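Local coordinates for solute-binding protein (Thermoactinomyces vulgaris, PDB 2ZYM) that binds cyclodextrin and probably serves as the extracellular receptor of a carbohydrate transporter, at residues 21-26 with 75-80; 124-129 with 282-287; 97-102 with 295-300; 357-362 with 386-391. All blocks are in the same frame, centred on the assembly; numbering follows the deposited sequence.

Contact 1 (21-26 with 75-80). With GLC (alpha-D-glucopyranose), chain B.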
# COMPACT_ATOMS: atom_id res chain seq x y z
N LEU A 21 -1.51 -17.76 20.86
CA LEU A 21 -1.29 -16.45 20.26
C LEU A 21 -2.38 -16.17 19.23
O LEU A 21 -2.93 -17.09 18.63
CB LEU A 21 0.09 -16.38 19.60
CG LEU A 21 1.33 -16.50 20.50
CD1 LEU A 21 2.58 -16.75 19.67
CD2 LEU A 21 1.51 -15.27 21.38
N VAL A 22 -2.70 -14.89 19.06
CA VAL A 22 -3.69 -14.45 18.07
C VAL A 22 -3.02 -13.56 17.03
O VAL A 22 -2.27 -12.64 17.38
CB VAL A 22 -4.89 -13.72 18.74
CG1 VAL A 22 -5.94 -13.31 17.71
CG2 VAL A 22 -5.53 -14.59 19.82
N VAL A 23 -3.28 -13.85 15.76
CA VAL A 23 -2.70 -13.11 14.64
C VAL A 23 -3.81 -12.57 13.74
O VAL A 23 -4.74 -13.30 13.39
CB VAL A 23 -1.74 -14.03 13.83
CG1 VAL A 23 -1.36 -13.40 12.50
CG2 VAL A 23 -0.49 -14.34 14.63
N TRP A 24 -3.74 -11.29 13.39
CA TRP A 24 -4.64 -10.72 12.39
C TRP A 24 -3.96 -10.60 11.03
O TRP A 24 -2.95 -9.90 10.88
CB TRP A 24 -5.18 -9.35 12.81
CG TRP A 24 -6.10 -9.34 14.00
CD1 TRP A 24 -6.74 -10.40 14.56
CD2 TRP A 24 -6.52 -8.18 14.73
NE1 TRP A 24 -7.51 -9.98 15.62
CE2 TRP A 24 -7.40 -8.62 15.75
CE3 TRP A 24 -6.23 -6.81 14.63
CZ2 TRP A 24 -7.99 -7.74 16.66
CZ3 TRP A 24 -6.81 -5.94 15.55
CH2 TRP A 24 -7.68 -6.41 16.55
N GLU A 25 -4.51 -11.30 10.04
CA GLU A 25 -4.05 -11.22 8.66
C GLU A 25 -5.15 -10.63 7.78
O GLU A 25 -6.33 -10.75 8.10
CB GLU A 25 -3.62 -12.61 8.16
CG GLU A 25 -3.13 -12.66 6.71
CD GLU A 25 -1.91 -11.79 6.44
OE1 GLU A 25 -2.07 -10.56 6.28
OE2 GLU A 25 -0.79 -12.33 6.38
N ASN A 26 -4.75 -10.00 6.68
CA ASN A 26 -5.70 -9.43 5.71
C ASN A 26 -6.81 -10.40 5.33
O ASN A 26 -6.56 -11.57 5.03
CB ASN A 26 -4.96 -8.96 4.46
CG ASN A 26 -5.85 -8.17 3.52
OD1 ASN A 26 -6.72 -7.41 3.95
ND2 ASN A 26 -5.63 -8.35 2.22
N ALA A 75 -5.30 -8.78 18.97
CA ALA A 75 -4.32 -9.78 18.55
C ALA A 75 -2.93 -9.45 19.09
O ALA A 75 -2.66 -8.31 19.47
CB ALA A 75 -4.28 -9.87 17.03
N ASP A 76 -2.07 -10.46 19.13
CA ASP A 76 -0.67 -10.27 19.51
C ASP A 76 0.11 -9.67 18.34
O ASP A 76 0.88 -8.73 18.52
CB ASP A 76 -0.06 -11.60 19.93
CG ASP A 76 -0.75 -12.20 21.13
OD1 ASP A 76 -0.48 -11.75 22.26
OD2 ASP A 76 -1.56 -13.12 20.95
N LEU A 77 -0.11 -10.23 17.15
CA LEU A 77 0.52 -9.72 15.94
C LEU A 77 -0.53 -9.13 15.00
O LEU A 77 -1.58 -9.74 14.76
CB LEU A 77 1.32 -10.80 15.21
CG LEU A 77 2.55 -11.40 15.91
CD1 LEU A 77 3.24 -12.37 14.96
CD2 LEU A 77 3.53 -10.34 16.40
N VAL A 78 -0.22 -7.95 14.49
CA VAL A 78 -1.08 -7.25 13.55
C VAL A 78 -0.26 -6.80 12.34
O VAL A 78 0.97 -6.93 12.33
CB VAL A 78 -1.80 -6.04 14.21
CG1 VAL A 78 -2.79 -6.52 15.27
CG2 VAL A 78 -0.79 -5.06 14.82
N THR A 79 -0.93 -6.29 11.31
CA THR A 79 -0.26 -5.87 10.08
C THR A 79 -1.06 -4.79 9.34
O THR A 79 -2.28 -4.88 9.22
CB THR A 79 0.04 -7.07 9.13
OG1 THR A 79 0.64 -6.60 7.92
CG2 THR A 79 -1.22 -7.88 8.80
N TRP A 80 -0.34 -3.77 8.87
CA TRP A 80 -0.88 -2.74 7.98
C TRP A 80 0.28 -2.00 7.31
O TRP A 80 1.43 -2.14 7.75
CB TRP A 80 -1.80 -1.77 8.73
CG TRP A 80 -1.22 -1.13 9.97
CD1 TRP A 80 -0.32 -0.10 10.02
CD2 TRP A 80 -1.55 -1.44 11.33
NE1 TRP A 80 -0.05 0.23 11.32
CE2 TRP A 80 -0.79 -0.58 12.15
CE3 TRP A 80 -2.40 -2.38 11.93
CZ2 TRP A 80 -0.85 -0.62 13.55
CZ3 TRP A 80 -2.46 -2.43 13.33
CH2 TRP A 80 -1.69 -1.55 14.11
C1 GLC B . -7.37 -4.33 0.41
C2 GLC B . -6.10 -4.74 1.19
C3 GLC B . -5.12 -3.56 1.13
C4 GLC B . -4.74 -3.18 -0.31
C5 GLC B . -6.05 -2.93 -1.15
C6 GLC B . -5.83 -2.87 -2.65
O2 GLC B . -6.43 -5.04 2.55
O3 GLC B . -3.91 -3.84 1.84
O4 GLC B . -4.05 -1.91 -0.09
O5 GLC B . -6.98 -4.04 -0.94
O6 GLC B . -7.07 -2.64 -3.32
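The carbonyl oxygen Val22 O takes two backbone N-H groups from the other segment. Asp76 N reaches Val22 O at 2.8 Å, tilted from the carbonyl plane, and Leu77 N reaches Val22 O at 3.2 Å within that plane. Next to this pair the carboxylate of Asp76 bonds back: Val22 N gives a nearly straight bond (168°) to the anti lone pair of Asp76 OD2, 2.8 Å away. Asp76 CG stands anti to its own carbonyl carbon (chi1 -61°), and this brings OD2 to the Val22 amide while OD1 is held by Ser290. Further along, Trp24 N bonds Leu77 O at 3.0 Å. Strands 21-25 and 77-80 run parallel, 11° apart, and their backbones are bridged at Val23 and Leu77.

On one side the indole of Trp24 carries the apolar contact. Ala75 CB sits over one face, 3.4 Å from the centroid of the five-membered ring and almost on its normal, in a CH-pi contact. Val78 CG1 meets the six-membered part obliquely, 3.5 Å from Trp24 CE3. The side chains of Val23 and Leu77 lie side by side and point the same way. Beyond the strand, Asn26 OD1 accepts a hydrogen bond from O2 of the chain B glucose, so the end of this strand leads into the sugar site.

Strand 20-25 also pairs with strand 50-55, as in the parallel sheet core of periplasmic-type binding proteins. The buried carboxylate of Asp76 has a partner on each oxygen. It thus satisfies the Val22 amide where strand 77-81 has not yet begun.

Contact 2 (124-129 with 282-287). With GLC (alpha-D-glucopyranose), chain C.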
# COMPACT_ATOMS: atom_id res chain seq x y z
N LEU A 124 8.88 -6.67 11.35
CA LEU A 124 9.66 -7.33 10.31
C LEU A 124 8.81 -7.35 9.04
O LEU A 124 7.61 -7.63 9.10
CB LEU A 124 10.07 -8.74 10.74
CG LEU A 124 11.00 -8.90 11.95
CD1 LEU A 124 11.23 -10.37 12.26
CD2 LEU A 124 12.34 -8.19 11.76
N PRO A 125 9.42 -7.03 7.89
CA PRO A 125 8.65 -6.81 6.67
C PRO A 125 8.18 -8.10 6.00
O PRO A 125 8.88 -9.11 6.03
CB PRO A 125 9.61 -6.04 5.78
CG PRO A 125 10.97 -6.42 6.24
CD PRO A 125 10.87 -6.86 7.67
N LYS A 126 6.99 -8.05 5.40
CA LYS A 126 6.44 -9.17 4.64
C LYS A 126 6.43 -8.88 3.15
O LYS A 126 6.63 -9.78 2.33
CB LYS A 126 5.01 -9.47 5.09
CG LYS A 126 4.84 -9.75 6.57
CD LYS A 126 3.52 -10.44 6.80
CE LYS A 126 2.35 -9.50 6.71
NZ LYS A 126 1.06 -10.24 6.71
N ALA A 127 6.18 -7.62 2.82
CA ALA A 127 5.97 -7.21 1.43
C ALA A 127 6.39 -5.77 1.21
O ALA A 127 6.15 -4.90 2.04
CB ALA A 127 4.51 -7.40 1.03
N ILE A 128 7.02 -5.53 0.06
CA ILE A 128 7.33 -4.18 -0.40
C ILE A 128 6.58 -3.96 -1.72
O ILE A 128 6.56 -4.83 -2.59
CB ILE A 128 8.86 -3.94 -0.53
CG1 ILE A 128 9.17 -2.47 -0.85
CG2 ILE A 128 9.51 -4.91 -1.54
CD1 ILE A 128 10.52 -2.00 -0.36
N GLU A 129 5.93 -2.80 -1.85
CA GLU A 129 4.97 -2.60 -2.93
C GLU A 129 4.92 -1.21 -3.56
O GLU A 129 5.06 -0.19 -2.88
CB GLU A 129 3.56 -3.02 -2.48
CG GLU A 129 3.05 -2.31 -1.23
CD GLU A 129 1.75 -2.90 -0.68
OE1 GLU A 129 1.02 -2.16 0.01
OE2 GLU A 129 1.46 -4.10 -0.92
N LYS A 282 4.63 -3.50 4.11
CA LYS A 282 3.73 -4.15 5.04
C LYS A 282 4.54 -5.09 5.91
O LYS A 282 5.20 -6.00 5.40
CB LYS A 282 2.63 -4.92 4.31
CG LYS A 282 1.80 -4.08 3.35
CD LYS A 282 0.55 -4.81 2.87
CE LYS A 282 0.87 -5.99 1.95
NZ LYS A 282 1.22 -7.21 2.71
N GLY A 283 4.51 -4.85 7.21
CA GLY A 283 5.23 -5.70 8.15
C GLY A 283 4.29 -6.29 9.19
O GLY A 283 3.12 -5.92 9.26
N TRP A 284 4.81 -7.23 9.97
CA TRP A 284 4.13 -7.69 11.18
C TRP A 284 4.52 -6.75 12.31
O TRP A 284 5.70 -6.42 12.45
CB TRP A 284 4.57 -9.11 11.56
CG TRP A 284 4.00 -10.21 10.72
CD1 TRP A 284 4.70 -11.11 9.97
CD2 TRP A 284 2.62 -10.55 10.57
NE1 TRP A 284 3.84 -11.99 9.35
CE2 TRP A 284 2.55 -11.67 9.71
CE3 TRP A 284 1.43 -10.02 11.09
CZ2 TRP A 284 1.34 -12.26 9.34
CZ3 TRP A 284 0.22 -10.62 10.71
CH2 TRP A 284 0.19 -11.72 9.85
N TYR A 285 3.55 -6.32 13.10
CA TYR A 285 3.83 -5.51 14.28
C TYR A 285 3.37 -6.20 15.55
O TYR A 285 2.48 -7.06 15.52
CB TYR A 285 3.20 -4.12 14.17
CG TYR A 285 3.32 -3.48 12.81
CD1 TYR A 285 4.57 -3.13 12.30
CD2 TYR A 285 2.19 -3.23 12.05
CE1 TYR A 285 4.68 -2.54 11.03
CE2 TYR A 285 2.29 -2.65 10.79
CZ TYR A 285 3.53 -2.31 10.29
OH TYR A 285 3.63 -1.73 9.04
N LEU A 286 3.97 -5.81 16.67
CA LEU A 286 3.65 -6.38 17.98
C LEU A 286 2.80 -5.40 18.78
O LEU A 286 3.24 -4.29 19.08
CB LEU A 286 4.94 -6.72 18.74
CG LEU A 286 4.84 -7.34 20.14
CD1 LEU A 286 4.03 -8.64 20.12
CD2 LEU A 286 6.22 -7.57 20.73
N SER A 287 1.58 -5.82 19.12
CA SER A 287 0.68 -5.00 19.91
C SER A 287 1.27 -4.66 21.28
O SER A 287 1.84 -5.53 21.95
CB SER A 287 -0.67 -5.70 20.09
OG SER A 287 -1.44 -5.09 21.10
C1 GLC C . -3.22 -1.25 -1.03
C2 GLC C . -1.88 -0.83 -0.37
C3 GLC C . -2.16 0.16 0.75
C4 GLC C . -2.88 1.37 0.17
C5 GLC C . -4.21 0.94 -0.48
C6 GLC C . -4.95 2.12 -1.08
O2 GLC C . -1.23 -1.98 0.15
O3 GLC C . -0.92 0.58 1.34
O4 GLC C . -3.14 2.29 1.19
O5 GLC C . -3.91 -0.06 -1.54
O6 GLC C . -6.20 1.78 -1.66
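Lys126 lies over one face of the Trp284 indole, and the two side chains cross obliquely. Lys126 CD is 3.3 Å from the centroid of the five-membered ring, a close CH-pi contact. Lys126 NZ stands over the six-membered ring, 3.6 Å from its centroid and 24° off the normal, in a cation-pi contact. The bend at chi3 (-76°) keeps the lysine chain along the ring. The ammonium also forms a salt bridge with Glu25, so the charge probably has both an aromatic face and a carboxylate to settle it.

Lys282 has the largest surface buried here. Its carbonyl oxygen accepts two N-H groups, both in the carbonyl plane: Lys126 N at 2.7 Å from Lys282 O, and Ala127 N at 3.2 Å from the same atom. Two residues of one strand thus face one residue of the other, a classic beta bulge in an antiparallel pair. The bulge shifts the register by one between Pro125 and Ala127. Lys282 N returns a bond to Ala127 O at 2.9 Å. On the other side of the bulge Trp284 N bonds Leu124 O at 3.0 Å. Between these bonds Pro125 and Gly283 bring their CA atoms to 3.9 Å.

The side chain of Lys282 is bent at chi3 and chi4. Its CE comes to 3.5 Å from Glu129 OE2, the two chains crossing at about a right angle, while its NZ packs near Ala127 CB and forms a salt bridge with Glu318. Glu129 lies near the chain C glucose, but its exact placement there is doubtful. Trp284 in turn packs against Met300 and Leu303 of helix 293-303.

Contact 3 (97-102 with 295-300)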
# COMPACT_ATOMS: atom_id res chain seq x y z
N ILE A 97 10.17 -4.26 18.79
CA ILE A 97 10.44 -5.70 18.78
C ILE A 97 11.91 -6.01 19.07
O ILE A 97 12.80 -5.27 18.66
CB ILE A 97 9.97 -6.36 17.46
CG1 ILE A 97 10.56 -5.66 16.23
CG2 ILE A 97 8.45 -6.34 17.36
CD1 ILE A 97 11.52 -6.52 15.45
N GLN A 98 12.14 -7.11 19.78
CA GLN A 98 13.49 -7.48 20.20
C GLN A 98 13.99 -8.68 19.43
O GLN A 98 13.58 -9.81 19.66
CB GLN A 98 13.54 -7.76 21.71
CG GLN A 98 12.59 -6.92 22.55
CD GLN A 98 12.56 -5.44 22.16
OE1 GLN A 98 13.58 -4.85 21.79
NE2 GLN A 98 11.39 -4.83 22.26
N VAL A 99 14.88 -8.39 18.48
CA VAL A 99 15.42 -9.41 17.59
C VAL A 99 16.93 -9.23 17.47
O VAL A 99 17.45 -8.12 17.65
CB VAL A 99 14.76 -9.36 16.19
CG1 VAL A 99 13.29 -9.79 16.26
CG2 VAL A 99 14.88 -7.97 15.56
N ASP A 100 17.63 -10.32 17.18
CA ASP A 100 19.08 -10.29 16.98
C ASP A 100 19.45 -9.48 15.74
O ASP A 100 18.63 -9.31 14.83
CB ASP A 100 19.65 -11.71 16.88
CG ASP A 100 19.73 -12.41 18.24
OD1 ASP A 100 19.36 -11.81 19.27
OD2 ASP A 100 20.17 -13.57 18.26
N ASN A 101 20.69 -8.99 15.71
CA ASN A 101 21.23 -8.27 14.57
C ASN A 101 21.20 -9.12 13.30
O ASN A 101 21.01 -8.60 12.20
CB ASN A 101 22.67 -7.84 14.85
CG ASN A 101 23.24 -6.94 13.77
OD1 ASN A 101 22.69 -5.88 13.46
ND2 ASN A 101 24.37 -7.35 13.19
N SER A 102 21.39 -10.43 13.47
CA SER A 102 21.37 -11.38 12.37
C SER A 102 19.99 -11.46 11.70
O SER A 102 19.90 -11.64 10.49
CB SER A 102 21.80 -12.77 12.86
OG SER A 102 20.92 -13.27 13.85
N TYR A 295 6.85 -14.65 23.02
CA TYR A 295 6.36 -15.68 22.11
C TYR A 295 5.90 -15.13 20.77
O TYR A 295 6.16 -15.72 19.72
CB TYR A 295 5.22 -16.50 22.75
CG TYR A 295 5.62 -17.38 23.92
CD1 TYR A 295 6.90 -17.95 24.00
CD2 TYR A 295 4.70 -17.67 24.92
CE1 TYR A 295 7.25 -18.76 25.07
CE2 TYR A 295 5.05 -18.49 26.00
CZ TYR A 295 6.32 -19.03 26.07
OH TYR A 295 6.66 -19.84 27.13
N ALA A 296 5.21 -13.99 20.80
CA ALA A 296 4.71 -13.33 19.59
C ALA A 296 5.86 -12.88 18.68
O ALA A 296 5.78 -13.06 17.46
CB ALA A 296 3.82 -12.16 19.95
N THR A 297 6.91 -12.32 19.27
CA THR A 297 8.10 -11.92 18.52
C THR A 297 8.79 -13.13 17.87
O THR A 297 9.29 -13.03 16.75
CB THR A 297 9.10 -11.12 19.40
OG1 THR A 297 8.42 -10.00 19.98
CG2 THR A 297 10.27 -10.60 18.58
N GLU A 298 8.81 -14.26 18.58
CA GLU A 298 9.32 -15.51 18.02
C GLU A 298 8.49 -15.96 16.82
O GLU A 298 9.04 -16.41 15.81
CB GLU A 298 9.36 -16.62 19.08
CG GLU A 298 10.43 -16.42 20.15
CD GLU A 298 10.31 -17.38 21.31
OE1 GLU A 298 10.97 -17.14 22.35
OE2 GLU A 298 9.57 -18.38 21.19
N LEU A 299 7.17 -15.83 16.93
CA LEU A 299 6.27 -16.15 15.83
C LEU A 299 6.52 -15.22 14.64
O LEU A 299 6.55 -15.68 13.49
CB LEU A 299 4.81 -16.09 16.29
CG LEU A 299 3.67 -16.19 15.26
CD1 LEU A 299 3.70 -17.49 14.47
CD2 LEU A 299 2.34 -16.05 15.98
N MET A 300 6.72 -13.94 14.92
CA MET A 300 7.01 -12.95 13.89
C MET A 300 8.28 -13.31 13.11
O MET A 300 8.30 -13.21 11.89
CB MET A 300 7.12 -11.55 14.49
CG MET A 300 7.34 -10.45 13.46
SD MET A 300 7.76 -8.86 14.17
CE MET A 300 9.15 -9.29 15.21
O HOH W 1 10.07 -8.27 21.16
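Met300 CE fills the close part of this contact, touching Ile97 at several carbons. It lies 3.7 Å from Ile97 CD1 and also 3.7 Å from Ile97 CG2, with the sulfur slightly further off. The two side chains cross at about a right angle. Met300 CG is anti to the backbone N (chi1 -176°), and a bend at chi3 (53°) turns the terminal methyl onto the isoleucine. The same methionine packs on Leu124 and Leu77, so this end of the contact belongs to the buried layer between helix 293-303 and the sheet.

Toward the surface the packing thins. Thr297 CG2 comes 3.9 Å from Val99 CG1 and 3.6 Å from Gln98 O, a single methyl lying against the loop. Val99 CG1 also approaches Met300 CE, but at 4.3 Å. Gln98 is exposed and takes part chiefly through its backbone. Here a water joins the two segments: it accepts from Gln98 N at 2.7 Å and donates to Thr297 OG1 at 2.7 Å. Thr297 OG1 is also hydrogen-bonded to Pro293 O, one turn earlier in the helix.

The loop joins strand 94-95 to helix 101-104, and Ile97 pairs through its backbone with Leu121. The contact therefore sets this connection against helix 293-303, which follows strand 278-287. Thr297 uses its two branches differently. Its methyl meets the loop directly, while its hydroxyl reaches the loop through water. The direct attachment is thus apolar, and the polar link runs through a water.

Contact 4 (357-362 with 386-391). With GLC (alpha-D-glucopyranose), chain D; GLC (alpha-D-glucopyranose), chain E.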
# COMPACT_ATOMS: atom_id res chain seq x y z
N GLY A 357 -1.46 10.21 9.74
CA GLY A 357 -2.75 9.75 10.23
C GLY A 357 -3.88 10.76 10.16
O GLY A 357 -5.01 10.48 10.58
N VAL A 358 -3.59 11.94 9.62
CA VAL A 358 -4.60 12.98 9.43
C VAL A 358 -4.79 13.29 7.94
O VAL A 358 -5.73 13.98 7.55
CB VAL A 358 -4.25 14.26 10.23
CG1 VAL A 358 -5.27 15.33 10.00
CG2 VAL A 358 -4.17 13.95 11.71
N VAL A 359 -3.91 12.74 7.11
CA VAL A 359 -3.83 13.08 5.69
C VAL A 359 -4.91 12.40 4.84
O VAL A 359 -5.57 13.07 4.03
CB VAL A 359 -2.42 12.75 5.12
CG1 VAL A 359 -2.40 12.87 3.60
CG2 VAL A 359 -1.36 13.65 5.75
N TRP A 360 -5.09 11.10 5.01
CA TRP A 360 -5.82 10.28 4.04
C TRP A 360 -7.29 10.63 3.84
O TRP A 360 -7.75 10.76 2.70
CB TRP A 360 -5.67 8.78 4.34
CG TRP A 360 -4.27 8.27 4.19
CD1 TRP A 360 -3.45 7.81 5.18
CD2 TRP A 360 -3.53 8.15 2.97
NE1 TRP A 360 -2.24 7.41 4.65
CE2 TRP A 360 -2.26 7.62 3.30
CE3 TRP A 360 -3.81 8.44 1.62
CZ2 TRP A 360 -1.28 7.36 2.33
CZ3 TRP A 360 -2.82 8.20 0.67
CH2 TRP A 360 -1.58 7.67 1.03
N GLU A 361 -8.04 10.78 4.93
CA GLU A 361 -9.48 11.06 4.82
C GLU A 361 -9.78 12.39 4.10
O GLU A 361 -10.52 12.39 3.12
CB GLU A 361 -10.19 10.96 6.18
CG GLU A 361 -11.69 11.22 6.12
CD GLU A 361 -12.43 10.72 7.35
OE1 GLU A 361 -12.56 9.49 7.51
OE2 GLU A 361 -12.89 11.56 8.15
N PRO A 362 -9.19 13.52 4.58
CA PRO A 362 -9.40 14.79 3.88
C PRO A 362 -8.96 14.79 2.41
O PRO A 362 -9.70 15.29 1.55
CB PRO A 362 -8.55 15.78 4.68
CG PRO A 362 -8.43 15.17 6.02
CD PRO A 362 -8.36 13.70 5.77
N LYS A 386 -6.64 22.64 5.52
CA LYS A 386 -7.14 23.32 6.72
C LYS A 386 -7.63 22.30 7.75
O LYS A 386 -7.30 22.41 8.94
CB LYS A 386 -8.27 24.30 6.37
CG LYS A 386 -8.70 25.18 7.54
CD LYS A 386 -9.84 26.12 7.15
CE LYS A 386 -10.54 26.69 8.39
NZ LYS A 386 -9.67 27.63 9.15
N ILE A 387 -8.39 21.32 7.29
CA ILE A 387 -8.88 20.21 8.11
C ILE A 387 -7.72 19.42 8.71
O ILE A 387 -7.72 19.13 9.91
CB ILE A 387 -9.82 19.27 7.28
CG1 ILE A 387 -11.12 19.98 6.89
CG2 ILE A 387 -10.10 17.95 8.01
CD1 ILE A 387 -11.98 20.46 8.06
N MET A 388 -6.73 19.10 7.88
CA MET A 388 -5.53 18.39 8.33
C MET A 388 -4.83 19.13 9.47
O MET A 388 -4.55 18.54 10.51
CB MET A 388 -4.56 18.18 7.17
CG MET A 388 -5.03 17.23 6.09
SD MET A 388 -3.81 17.14 4.77
CE MET A 388 -4.80 16.44 3.45
N LYS A 389 -4.57 20.42 9.26
CA LYS A 389 -3.87 21.24 10.24
C LYS A 389 -4.62 21.32 11.57
O LYS A 389 -4.01 21.20 12.63
CB LYS A 389 -3.60 22.65 9.70
CG LYS A 389 -2.56 22.72 8.61
CD LYS A 389 -2.35 24.16 8.15
CE LYS A 389 -1.42 24.25 6.95
NZ LYS A 389 0.01 24.03 7.31
N GLU A 390 -5.94 21.51 11.49
CA GLU A 390 -6.80 21.58 12.68
C GLU A 390 -6.76 20.29 13.49
O GLU A 390 -6.66 20.32 14.72
CB GLU A 390 -8.25 21.91 12.30
CG GLU A 390 -8.49 23.34 11.83
CD GLU A 390 -9.93 23.59 11.38
OE1 GLU A 390 -10.58 22.66 10.84
OE2 GLU A 390 -10.42 24.73 11.56
N LYS A 391 -6.83 19.15 12.79
CA LYS A 391 -6.80 17.83 13.41
C LYS A 391 -5.46 17.51 14.07
O LYS A 391 -5.41 16.83 15.10
CB LYS A 391 -7.15 16.74 12.39
CG LYS A 391 -8.62 16.69 11.97
CD LYS A 391 -9.47 15.92 12.97
CE LYS A 391 -10.91 15.79 12.49
NZ LYS A 391 -11.79 15.20 13.54
C1 GLC D . -2.67 3.56 1.38
C2 GLC D . -2.23 3.69 2.83
C3 GLC D . -3.46 3.47 3.72
C4 GLC D . -4.52 4.56 3.40
C5 GLC D . -4.92 4.49 1.91
C6 GLC D . -5.83 5.62 1.47
O2 GLC D . -1.22 2.70 3.10
O3 GLC D . -3.09 3.57 5.10
O4 GLC D . -5.63 4.23 4.22
O5 GLC D . -3.71 4.55 1.11
O6 GLC D . -6.59 5.19 0.33
C1 GLC E . -6.11 5.11 5.21
C2 GLC E . -6.64 4.29 6.41
C3 GLC E . -7.80 3.43 5.91
C4 GLC E . -8.95 4.26 5.31
C5 GLC E . -8.40 5.19 4.20
C6 GLC E . -9.34 6.28 3.71
O2 GLC E . -5.58 3.48 6.94
O3 GLC E . -8.39 2.61 6.94
O4 GLC E . -9.79 3.29 4.72
O5 GLC E . -7.21 5.91 4.68
O6 GLC E . -9.54 7.29 4.69
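The sugar site lies on one side of segment 357-362, and segment 386-391, on helix 377-392, packs on another. Trp360 faces the site. Its indole carries the chain D glucose over one face, with C4 of that sugar 3.6 Å above the ring plane. Chain E glucose lies beside it, its O5 3.3 Å from Trp360 CB. Trp360 NE1 is hydrogen-bonded to Asp83.

The helix contact itself is apolar. Val358 CG1 is anti to the backbone N (chi1 178°) and lies against the helix. There it meets Met388 O at 3.3 Å and Lys391 CB at 3.4 Å, the latter tighter than usual van der Waals contact. Met388 runs out extended beyond CG. Its CE ends 3.5 Å from Val359 O and also touches Pro362 CB. The proline ring packs through CG on Ile387 CG2, at 3.8 Å, and on Met388 CG. Lys391 takes part through the aliphatic base of its side chain.

Thus the C-terminal helix 377-392 backs the start of helix 360-371. An aromatic ring laid flat against a glucose is typical of carbohydrate-binding sites, including those of maltose-binding proteins.

In the fold
Contacts 1, 2 and 3 lie on the same side of the chain's centre and touch one another. Contact 4 stands apart, its centre 25 Å or more from each of the others. Contacts 1 and 2 are buried and reach the same sheet, where strands 77-81 and 278-287 are neighbours; Val78 and Tyr285 join them through their backbones. Their bonds are mainly those of strands, with buried charges. Contact 3 packs helix 293-303 against a loop, largely by apolar groups and one water. Contact 4, partly buried, joins a loop and the start of one helix to the last helix by apolar groups. Contacts 1, 2 and 4 each place a residue at a bound glucose. Contact 3, though mostly buried, has its centre about 24 Å from the chain's centre.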